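Local coordinates for extracellular ligand-binding receptor (Verminephrobacter eiseniae, PDB 4M88), which probably binds an amino acid outside the cytoplasm as the substrate-binding component of an ABC transporter, at residues G11-T14 against D20-G23; E58-Q63 against S81-R86; E62-A67 against D90-T95. One frame throughout, in Å; residues are numbered along the deposited sequence.

The chain begins with strand 4-11, and contact 1 closes the first short loop, setting 11-14 against the opening turns of helix 18-37 in a beta-alpha connection. It is complete before the other two begin. Helix 57-68 then supplies one partner to both: contact 2 reaches forward from 58-63 to 81-86 on helix 81-89, and contact 3 from 62-67 to the loop residues 90-95. Both start from the same stretch, overlap along the chain, share Glu62 and Gln63, and meet where Phe60 CE2 lies 4.2 Å from Leu92 CD1. Contact 1 secures a strand-to-helix loop, while contacts 2 and 3 tie consecutive crossover segments of the same parallel sheet, their centres about 9 Å apart.

Contact 1: G11-T14 against D20-G23; sequences GPFT and DAAG
An inverse gamma turn centred on Pro12 carries the chain from strand 4-11 into the loop before helix 18-37, and Pro12 and Phe13 of that turn close down on Ala21 of the helix. This is a compact example of how a beta-alpha connection folds back on itself: a helical methyl is received by the turn that leads to it. Ala21 points its CB toward the loop, and that one atom does much of the work. It sits 3.5 Å from Pro12 O and, on the ring side of the same residue, 3.9 Å from Pro12 CD, so both the carbonyl and the pyrrolidine border it. Phe13 adds a third neighbour, with its CD1 3.8 Å from Ala21 CB. The ring continues past the methyl to the helix backbone, where Phe13 CE1 comes within 3.6 Å of Ala21 O, an oblique approach without a hydrogen bond.

Phe13 reaches this place because its CG lies anti to its carbonyl carbon (chi1 -64°), a rotation that brings the end of the side chain nearer to the helix than the direction of its first bond suggests. The same placement leaves the ring near Gly11, where a beta carbon would be crowded by Phe13 CZ. Within the turn, Phe13 N reaches back to Gly11 O at 2.9 Å, a weak bond. The contact is held by apolar packing, with no hydrogen bond between its segments.

Around it, Gly11 is bonded through its backbone to Ala51 of strand 45-52 and Asp53 just beyond it, and Phe13 rests on Glu50 and Asp52 of that strand. Pro12 touches Asp53, Phe55 and Met79 in adjoining loops, while Asp20, early in helix 18-37, is hydrogen-bonded to Gln237 on helix 235-247, which belongs with the second, mixed sheet.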
ATOM      1  N   GLY A  11      -4.386  11.367   6.857  1.00 14.19           N
ATOM      2  CA  GLY A  11      -3.491  10.258   7.128  1.00 14.83           C
ATOM      3  C   GLY A  11      -3.234  10.087   8.606  1.00 12.58           C
ATOM      4  O   GLY A  11      -3.484  10.993   9.401  1.00 15.47           O
ATOM      5  N   PRO A  12      -2.746   8.905   8.995  1.00 16.51           N
ATOM      6  CA  PRO A  12      -2.455   8.643  10.401  1.00 13.29           C
ATOM      7  C   PRO A  12      -1.102   9.233  10.806  1.00 15.74           C
ATOM      8  O   PRO A  12      -0.155   8.489  11.091  1.00 14.49           O
ATOM      9  CB  PRO A  12      -2.432   7.111  10.463  1.00 14.30           C
ATOM     10  CG  PRO A  12      -1.974   6.699   9.080  1.00 13.71           C
ATOM     11  CD  PRO A  12      -2.540   7.724   8.136  1.00 15.74           C
ATOM     12  N   PHE A  13      -1.011  10.561  10.827  1.00 15.96           N
ATOM     13  CA  PHE A  13       0.270  11.228  11.084  1.00 13.91           C
ATOM     14  C   PHE A  13       0.769  11.092  12.525  1.00 18.68           C
ATOM     15  O   PHE A  13       1.975  11.159  12.780  1.00 22.23           O
ATOM     16  CB  PHE A  13       0.201  12.692  10.655  1.00 15.25           C
ATOM     17  CG  PHE A  13       0.005  12.858   9.182  1.00 17.43           C
ATOM     18  CD1 PHE A  13       1.015  12.489   8.298  1.00 19.17           C
ATOM     19  CD2 PHE A  13      -1.186  13.359   8.671  1.00 18.31           C
ATOM     20  CE1 PHE A  13       0.848  12.623   6.927  1.00 21.27           C
ATOM     21  CE2 PHE A  13      -1.357  13.500   7.296  1.00 19.14           C
ATOM     22  CZ  PHE A  13      -0.336  13.137   6.427  1.00 21.08           C
ATOM     23  N   THR A  14      -0.145  10.894  13.463  1.00 16.92           N
ATOM     24  CA  THR A  14       0.257  10.536  14.815  1.00 17.16           C
ATOM     25  C   THR A  14      -0.210   9.114  15.118  1.00 21.17           C
ATOM     26  O   THR A  14      -1.239   8.671  14.602  1.00 22.02           O
ATOM     27  CB  THR A  14      -0.289  11.536  15.860  1.00 24.91           C
ATOM     28  OG1 THR A  14      -1.708  11.641  15.725  1.00 25.53           O
ATOM     29  CG2 THR A  14       0.310  12.901  15.633  1.00 26.80           C
ATOM     30  N   ASP A  20       5.060   5.778   8.370  1.00 17.28           N
ATOM     31  CA  ASP A  20       4.613   5.380   7.039  1.00 17.35           C
ATOM     32  C   ASP A  20       3.742   6.451   6.412  1.00 18.03           C
ATOM     33  O   ASP A  20       3.795   6.665   5.196  1.00 15.28           O
ATOM     34  CB  ASP A  20       3.902   4.036   7.091  1.00 21.78           C
ATOM     35  CG  ASP A  20       4.847   2.891   7.448  1.00 31.11           C
ATOM     36  OD1 ASP A  20       6.070   3.009   7.209  1.00 31.67           O
ATOM     37  OD2 ASP A  20       4.358   1.872   7.963  1.00 34.22           O
ATOM     38  N   ALA A  21       2.948   7.131   7.243  1.00 17.72           N
ATOM     39  CA  ALA A  21       2.115   8.239   6.775  1.00 15.41           C
ATOM     40  C   ALA A  21       3.018   9.373   6.304  1.00 15.71           C
ATOM     41  O   ALA A  21       2.735  10.031   5.299  1.00 16.05           O
ATOM     42  CB  ALA A  21       1.177   8.728   7.887  1.00 11.01           C
ATOM     43  N   ALA A  22       4.112   9.592   7.029  1.00 14.98           N
ATOM     44  CA  ALA A  22       5.105  10.590   6.649  1.00 17.57           C
ATOM     45  C   ALA A  22       5.738  10.237   5.299  1.00 17.14           C
ATOM     46  O   ALA A  22       6.040  11.124   4.496  1.00 15.26           O
ATOM     47  CB  ALA A  22       6.181  10.706   7.733  1.00 17.55           C
ATOM     48  N   GLY A  23       5.947   8.945   5.063  1.00 18.60           N
ATOM     49  CA  GLY A  23       6.500   8.468   3.800  1.00 16.84           C
ATOM     50  C   GLY A  23       5.579   8.729   2.616  1.00 14.00           C
ATOM     51  O   GLY A  23       6.014   9.245   1.577  1.00 12.96           O
TER

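Contact 2: E58-Q63 against S81-R86; sequences EGFAEQ and SAAIKR
The guanidinium of Arg86 lies with one face over Ala61 CB and offers an edge to Glu58, so one flat group makes an apolar and a charged contact at once. The methyl stands 3.7 Å above the plane, toward the rim. Glu58 comes in across the end of the arginine, its carboxylate turned 75° from the guanidinium. Arg86 NH2 donates to Glu58 OE2 at 3.1 Å (158° at the hydrogen), nearly within its own plane but from well above that of the carboxylate, a single-pronged salt bridge. The bend of the Arg86 chain at its second torsion brings the group back over Ala61, and its NE is held by Asp90, so two acids grip the guanidinium. Cut back to an alanine, this position is likely to leave Glu58 and Asp90 without their cationic partner and uncover the Ala61 methyl.

Deeper in, Phe60 CB meets Ala83 CB at 3.8 Å, and Ala83 O lies over a face of the Phe60 ring. The axes of segments 58-63 and 81-86 approach to 8.3 Å and cross at -50°. Their parent helices, 57-68 and 81-89, flank the parallel sheet containing strands 45-52 and 74-76; Phe60 and Ala83 also touch Asp53 in the loop after strand 45-52.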
ATOM      1  N   GLU A  58     -12.743   7.196  13.950  1.00 19.08           N
ATOM      2  CA  GLU A  58     -13.311   8.418  14.513  1.00 25.94           C
ATOM      3  C   GLU A  58     -12.567   9.640  14.012  1.00 23.39           C
ATOM      4  O   GLU A  58     -13.178  10.643  13.654  1.00 26.98           O
ATOM      5  CB  GLU A  58     -13.273   8.390  16.039  1.00 29.91           C
ATOM      6  CG  GLU A  58     -14.636   8.248  16.679  1.00 46.17           C
ATOM      7  CD  GLU A  58     -15.648   9.255  16.159  1.00 55.02           C
ATOM      8  OE1 GLU A  58     -15.285  10.432  15.930  1.00 58.75           O
ATOM      9  OE2 GLU A  58     -16.818   8.858  15.983  1.00 57.77           O
ATOM     10  N   GLY A  59     -11.241   9.539  13.971  1.00 22.68           N
ATOM     11  CA  GLY A  59     -10.421  10.644  13.515  1.00 24.94           C
ATOM     12  C   GLY A  59     -10.670  10.927  12.049  1.00 19.84           C
ATOM     13  O   GLY A  59     -10.695  12.085  11.626  1.00 18.95           O
ATOM     14  N   PHE A  60     -10.862   9.872  11.264  1.00 17.00           N
ATOM     15  CA  PHE A  60     -11.139  10.070   9.846  1.00 19.21           C
ATOM     16  C   PHE A  60     -12.488  10.748   9.646  1.00 21.14           C
ATOM     17  O   PHE A  60     -12.601  11.706   8.877  1.00 20.17           O
ATOM     18  CB  PHE A  60     -11.115   8.762   9.071  1.00 15.66           C
ATOM     19  CG  PHE A  60     -11.141   8.961   7.588  1.00 16.45           C
ATOM     20  CD1 PHE A  60      -9.964   9.156   6.891  1.00 13.87           C
ATOM     21  CD2 PHE A  60     -12.344   8.995   6.895  1.00 20.63           C
ATOM     22  CE1 PHE A  60      -9.972   9.352   5.511  1.00 22.25           C
ATOM     23  CE2 PHE A  60     -12.367   9.199   5.520  1.00 17.12           C
ATOM     24  CZ  PHE A  60     -11.179   9.374   4.827  1.00 21.28           C
ATOM     25  N   ALA A  61     -13.507  10.232  10.328  1.00 19.32           N
ATOM     26  CA  ALA A  61     -14.850  10.812  10.282  1.00 19.07           C
ATOM     27  C   ALA A  61     -14.835  12.296  10.625  1.00 22.16           C
ATOM     28  O   ALA A  61     -15.533  13.096   9.997  1.00 20.80           O
ATOM     29  CB  ALA A  61     -15.779  10.066  11.225  1.00 21.19           C
ATOM     30  N   GLU A  62     -14.053  12.659  11.640  1.00 20.13           N
ATOM     31  CA  GLU A  62     -13.909  14.059  12.036  1.00 23.66           C
ATOM     32  C   GLU A  62     -13.236  14.920  10.969  1.00 18.57           C
ATOM     33  O   GLU A  62     -13.650  16.052  10.715  1.00 18.80           O
ATOM     34  CB  GLU A  62     -13.106  14.157  13.336  1.00 24.84           C
ATOM     35  CG  GLU A  62     -13.809  13.575  14.544  1.00 36.46           C
ATOM     36  CD  GLU A  62     -12.927  13.577  15.782  1.00 50.21           C
ATOM     37  OE1 GLU A  62     -11.831  14.181  15.730  1.00 56.45           O
ATOM     38  OE2 GLU A  62     -13.331  12.974  16.802  1.00 50.05           O
ATOM     39  N   GLN A  63     -12.182  14.399  10.354  1.00 17.73           N
ATOM     40  CA  GLN A  63     -11.413  15.194   9.391  1.00 17.14           C
ATOM     41  C   GLN A  63     -12.043  15.318   8.008  1.00 16.28           C
ATOM     42  O   GLN A  63     -11.786  16.289   7.299  1.00 19.52           O
ATOM     43  CB  GLN A  63      -9.991  14.642   9.251  1.00 18.88           C
ATOM     44  CG  GLN A  63      -9.165  14.773  10.530  1.00 19.26           C
ATOM     45  CD  GLN A  63      -9.189  16.180  11.084  1.00 32.81           C
ATOM     46  OE1 GLN A  63      -9.116  17.161  10.339  1.00 28.36           O
ATOM     47  NE2 GLN A  63      -9.325  16.292  12.397  1.00 43.22           N
ATOM     48  N   SER A  81      -6.869   0.808   7.995  1.00 16.59           N
ATOM     49  CA  SER A  81      -8.063  -0.028   7.869  1.00 21.45           C
ATOM     50  C   SER A  81      -9.322   0.610   8.462  1.00 15.28           C
ATOM     51  O   SER A  81     -10.371   0.648   7.814  1.00 17.43           O
ATOM     52  CB  SER A  81      -7.830  -1.380   8.549  1.00 28.90           C
ATOM     53  OG  SER A  81      -6.665  -2.002   8.041  1.00 34.23           O
ATOM     54  N   ALA A  82      -9.220   1.082   9.700  1.00 18.67           N
ATOM     55  CA  ALA A  82     -10.370   1.632  10.406  1.00 15.81           C
ATOM     56  C   ALA A  82     -10.890   2.864   9.691  1.00 21.49           C
ATOM     57  O   ALA A  82     -12.101   3.051   9.561  1.00 19.62           O
ATOM     58  CB  ALA A  82     -10.001   1.977  11.853  1.00 22.14           C
ATOM     59  N   ALA A  83      -9.958   3.708   9.248  1.00 15.92           N
ATOM     60  CA  ALA A  83     -10.291   4.933   8.535  1.00 16.24           C
ATOM     61  C   ALA A  83     -11.056   4.648   7.249  1.00 16.80           C
ATOM     62  O   ALA A  83     -12.135   5.197   7.040  1.00 13.75           O
ATOM     63  CB  ALA A  83      -9.026   5.727   8.231  1.00 17.31           C
ATOM     64  N   ILE A  84     -10.499   3.814   6.371  1.00 14.38           N
ATOM     65  CA  ILE A  84     -11.179   3.506   5.105  1.00 12.54           C
ATOM     66  C   ILE A  84     -12.513   2.797   5.324  1.00 17.88           C
ATOM     67  O   ILE A  84     -13.505   3.078   4.633  1.00 14.82           O
ATOM     68  CB  ILE A  84     -10.264   2.703   4.141  1.00 11.98           C
ATOM     69  CG1 ILE A  84      -9.033   3.530   3.770  1.00 18.18           C
ATOM     70  CG2 ILE A  84     -11.023   2.279   2.877  1.00 11.77           C
ATOM     71  CD1 ILE A  84      -7.923   2.694   3.142  1.00 19.42           C
ATOM     72  N   LYS A  85     -12.555   1.884   6.288  1.00 15.94           N
ATOM     73  CA  LYS A  85     -13.811   1.206   6.609  1.00 13.90           C
ATOM     74  C   LYS A  85     -14.881   2.211   7.048  1.00 14.55           C
ATOM     75  O   LYS A  85     -16.047   2.115   6.651  1.00 16.70           O
ATOM     76  CB  LYS A  85     -13.585   0.138   7.688  1.00 17.32           C
ATOM     77  CG  LYS A  85     -14.840  -0.627   8.094  1.00 24.09           C
ATOM     78  CD  LYS A  85     -14.479  -1.898   8.874  1.00 28.84           C
ATOM     79  CE  LYS A  85     -15.708  -2.767   9.111  1.00 34.70           C
ATOM     80  NZ  LYS A  85     -16.749  -2.019   9.876  1.00 34.62           N
ATOM     81  N   ARG A  86     -14.482   3.185   7.858  1.00 17.26           N
ATOM     82  CA  ARG A  86     -15.406   4.222   8.308  1.00 20.33           C
ATOM     83  C   ARG A  86     -15.885   5.061   7.118  1.00 15.51           C
ATOM     84  O   ARG A  86     -17.065   5.400   7.026  1.00 18.86           O
ATOM     85  CB  ARG A  86     -14.732   5.113   9.353  1.00 17.98           C
ATOM     86  CG  ARG A  86     -15.643   6.181   9.949  1.00 20.80           C
ATOM     87  CD  ARG A  86     -16.802   5.557  10.717  1.00 22.79           C
ATOM     88  NE  ARG A  86     -17.563   6.569  11.446  1.00 23.40           N
ATOM     89  CZ  ARG A  86     -17.336   6.906  12.711  1.00 27.09           C
ATOM     90  NH1 ARG A  86     -16.378   6.302  13.408  1.00 24.31           N
ATOM     91  NH2 ARG A  86     -18.072   7.843  13.288  1.00 32.31           N
TER

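Contact 3: E62-A67 against D90-T95; sequences EQFPKA and DKLLDT
Of the interactions that join Phe64 to the loop residues Leu92 and Leu93, the first kind is CH-pi. Leu92 CB stands over one face of the Phe64 ring, 4.0 Å from its centroid and 19° off the ring normal, displaced toward the rim. The two side chains run past each other in opposite directions, so the leucine lies along the ring and reaches toward its root.

Apolar contacts widen this patch. Leu92 CD1 settles 3.8 Å from Phe64 CG, while at the far end of the ring Leu93 CD2 approaches Phe64 CZ to 4.0 Å, its chain crossing the phenylalanine at about a right angle. Phe64 holds its CG anti to the backbone N (chi1 -175°), which sends the ring out from helix 57-68 so that Leu92 and Leu93 meet it from the same side, Leu93 obliquely.

Polar bonds stay within the loop or lead away from it. Asp94 N bonds Lys91 O at 3.2 Å, and Lys91 NZ makes a salt bridge, weak as a hydrogen bond, to Asp94 OD2 at 3.0 Å. Lys117 binds Leu93 O, and His115 binds Asp94 OD1.

The loop is built from two standard pieces: a Schellman motif with Lys91 at positive phi ends helix 81-89, and a type I beta turn spans Lys91 to Asp94. Such a helix exit lies within the beta-alpha-beta crossover from strand 74-76 to strand 99-101, here packed against the preceding crossover helix.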
ATOM      1  N   GLU A  62     -14.053  12.659  11.640  1.00 20.13           N
ATOM      2  CA  GLU A  62     -13.909  14.059  12.036  1.00 23.66           C
ATOM      3  C   GLU A  62     -13.236  14.920  10.969  1.00 18.57           C
ATOM      4  O   GLU A  62     -13.650  16.052  10.715  1.00 18.80           O
ATOM      5  CB  GLU A  62     -13.106  14.157  13.336  1.00 24.84           C
ATOM      6  CG  GLU A  62     -13.809  13.575  14.544  1.00 36.46           C
ATOM      7  CD  GLU A  62     -12.927  13.577  15.782  1.00 50.21           C
ATOM      8  OE1 GLU A  62     -11.831  14.181  15.730  1.00 56.45           O
ATOM      9  OE2 GLU A  62     -13.331  12.974  16.802  1.00 50.05           O
ATOM     10  N   GLN A  63     -12.182  14.399  10.354  1.00 17.73           N
ATOM     11  CA  GLN A  63     -11.413  15.194   9.391  1.00 17.14           C
ATOM     12  C   GLN A  63     -12.043  15.318   8.008  1.00 16.28           C
ATOM     13  O   GLN A  63     -11.786  16.289   7.299  1.00 19.52           O
ATOM     14  CB  GLN A  63      -9.991  14.642   9.251  1.00 18.88           C
ATOM     15  CG  GLN A  63      -9.165  14.773  10.530  1.00 19.26           C
ATOM     16  CD  GLN A  63      -9.189  16.180  11.084  1.00 32.81           C
ATOM     17  OE1 GLN A  63      -9.116  17.161  10.339  1.00 28.36           O
ATOM     18  NE2 GLN A  63      -9.325  16.292  12.397  1.00 43.22           N
ATOM     19  N   PHE A  64     -12.847  14.340   7.615  1.00 15.87           N
ATOM     20  CA  PHE A  64     -13.386  14.328   6.264  1.00 15.16           C
ATOM     21  C   PHE A  64     -14.160  15.600   5.893  1.00 15.42           C
ATOM     22  O   PHE A  64     -13.840  16.221   4.881  1.00 14.96           O
ATOM     23  CB  PHE A  64     -14.207  13.059   5.989  1.00 16.79           C
ATOM     24  CG  PHE A  64     -14.695  12.944   4.568  1.00 17.79           C
ATOM     25  CD1 PHE A  64     -13.895  12.381   3.588  1.00 16.38           C
ATOM     26  CD2 PHE A  64     -15.968  13.396   4.216  1.00 14.59           C
ATOM     27  CE1 PHE A  64     -14.347  12.270   2.272  1.00 16.39           C
ATOM     28  CE2 PHE A  64     -16.432  13.283   2.918  1.00 18.63           C
ATOM     29  CZ  PHE A  64     -15.618  12.724   1.934  1.00 18.00           C
ATOM     30  N   PRO A  65     -15.158  16.002   6.709  1.00 16.25           N
ATOM     31  CA  PRO A  65     -15.884  17.209   6.294  1.00 18.86           C
ATOM     32  C   PRO A  65     -15.005  18.463   6.344  1.00 20.52           C
ATOM     33  O   PRO A  65     -15.182  19.367   5.521  1.00 16.47           O
ATOM     34  CB  PRO A  65     -17.028  17.303   7.321  1.00 22.48           C
ATOM     35  CG  PRO A  65     -16.580  16.488   8.486  1.00 23.09           C
ATOM     36  CD  PRO A  65     -15.788  15.371   7.883  1.00 19.07           C
ATOM     37  N   LYS A  66     -14.053  18.510   7.271  1.00 17.08           N
ATOM     38  CA  LYS A  66     -13.133  19.648   7.322  1.00 19.73           C
ATOM     39  C   LYS A  66     -12.298  19.698   6.048  1.00 16.47           C
ATOM     40  O   LYS A  66     -12.036  20.773   5.509  1.00 23.66           O
ATOM     41  CB  LYS A  66     -12.224  19.555   8.549  1.00 20.18           C
ATOM     42  CG  LYS A  66     -12.978  19.566   9.860  1.00 33.01           C
ATOM     43  CD  LYS A  66     -12.041  19.332  11.037  1.00 36.61           C
ATOM     44  CE  LYS A  66     -12.680  19.759  12.346  1.00 44.56           C
ATOM     45  NZ  LYS A  66     -11.765  19.537  13.502  1.00 47.60           N
ATOM     46  N   ALA A  67     -11.885  18.526   5.566  1.00 15.76           N
ATOM     47  CA  ALA A  67     -11.142  18.426   4.321  1.00 15.03           C
ATOM     48  C   ALA A  67     -12.024  18.860   3.152  1.00 17.76           C
ATOM     49  O   ALA A  67     -11.594  19.623   2.278  1.00 18.31           O
ATOM     50  CB  ALA A  67     -10.635  16.983   4.111  1.00 15.21           C
ATOM     51  N   ASP A  90     -19.882   4.877   6.549  1.00 20.29           N
ATOM     52  CA  ASP A  90     -20.641   6.111   6.756  1.00 21.86           C
ATOM     53  C   ASP A  90     -21.129   6.692   5.431  1.00 25.66           C
ATOM     54  O   ASP A  90     -21.803   7.729   5.415  1.00 24.15           O
ATOM     55  CB  ASP A  90     -19.787   7.147   7.491  1.00 26.76           C
ATOM     56  CG  ASP A  90     -19.746   6.913   8.992  1.00 37.69           C
ATOM     57  OD1 ASP A  90     -20.348   5.918   9.461  1.00 41.04           O
ATOM     58  OD2 ASP A  90     -19.104   7.724   9.699  1.00 39.61           O
ATOM     59  N   LYS A  91     -20.780   6.017   4.334  1.00 19.92           N
ATOM     60  CA  LYS A  91     -21.147   6.431   2.969  1.00 19.69           C
ATOM     61  C   LYS A  91     -20.777   7.887   2.692  1.00 20.77           C
ATOM     62  O   LYS A  91     -21.518   8.613   2.037  1.00 21.29           O
ATOM     63  CB  LYS A  91     -22.634   6.175   2.710  1.00 26.68           C
ATOM     64  CG  LYS A  91     -23.110   4.834   3.260  1.00 36.24           C
ATOM     65  CD  LYS A  91     -23.731   3.961   2.186  1.00 47.26           C
ATOM     66  CE  LYS A  91     -25.061   4.523   1.722  1.00 54.88           C
ATOM     67  NZ  LYS A  91     -25.481   3.973   0.396  1.00 58.42           N
ATOM     68  N   LEU A  92     -19.615   8.296   3.194  1.00 17.65           N
ATOM     69  CA  LEU A  92     -19.165   9.677   3.088  1.00 17.70           C
ATOM     70  C   LEU A  92     -19.008  10.122   1.640  1.00 21.40           C
ATOM     71  O   LEU A  92     -19.188  11.301   1.335  1.00 18.31           O
ATOM     72  CB  LEU A  92     -17.837   9.859   3.824  1.00 16.28           C
ATOM     73  CG  LEU A  92     -17.869   9.590   5.320  1.00 20.74           C
ATOM     74  CD1 LEU A  92     -16.502   9.835   5.925  1.00 22.15           C
ATOM     75  CD2 LEU A  92     -18.930  10.448   5.999  1.00 25.09           C
ATOM     76  N   LEU A  93     -18.669   9.183   0.756  1.00 14.80           N
ATOM     77  CA  LEU A  93     -18.410   9.512  -0.648  1.00 14.90           C
ATOM     78  C   LEU A  93     -19.666   9.665  -1.512  1.00 18.03           C
ATOM     79  O   LEU A  93     -19.585  10.202  -2.618  1.00 19.98           O
ATOM     80  CB  LEU A  93     -17.467   8.480  -1.281  1.00 14.43           C
ATOM     81  CG  LEU A  93     -16.056   8.473  -0.705  1.00 15.85           C
ATOM     82  CD1 LEU A  93     -15.193   7.442  -1.444  1.00 14.72           C
ATOM     83  CD2 LEU A  93     -15.465   9.867  -0.826  1.00 17.14           C
ATOM     84  N   ASP A  94     -20.817   9.205  -1.022  1.00 14.92           N
ATOM     85  CA  ASP A  94     -22.035   9.196  -1.846  1.00 16.10           C
ATOM     86  C   ASP A  94     -22.412  10.548  -2.465  1.00 18.51           C
ATOM     87  O   ASP A  94     -22.813  10.620  -3.630  1.00 18.56           O
ATOM     88  CB  ASP A  94     -23.219   8.647  -1.053  1.00 17.42           C
ATOM     89  CG  ASP A  94     -23.178   7.138  -0.920  1.00 27.32           C
ATOM     90  OD1 ASP A  94     -22.171   6.519  -1.330  1.00 31.96           O
ATOM     91  OD2 ASP A  94     -24.149   6.575  -0.391  1.00 26.30           O
ATOM     92  N   THR A  95     -22.295  11.623  -1.694  1.00 16.59           N
ATOM     93  CA  THR A  95     -22.670  12.935  -2.218  1.00 16.88           C
ATOM     94  C   THR A  95     -21.526  13.950  -2.185  1.00 20.11           C
ATOM     95  O   THR A  95     -21.711  15.130  -2.515  1.00 21.19           O
ATOM     96  CB  THR A  95     -23.888  13.509  -1.475  1.00 25.48           C
ATOM     97  OG1 THR A  95     -23.696  13.356  -0.062  1.00 25.85           O
ATOM     98  CG2 THR A  95     -25.158  12.769  -1.887  1.00 30.06           C
TER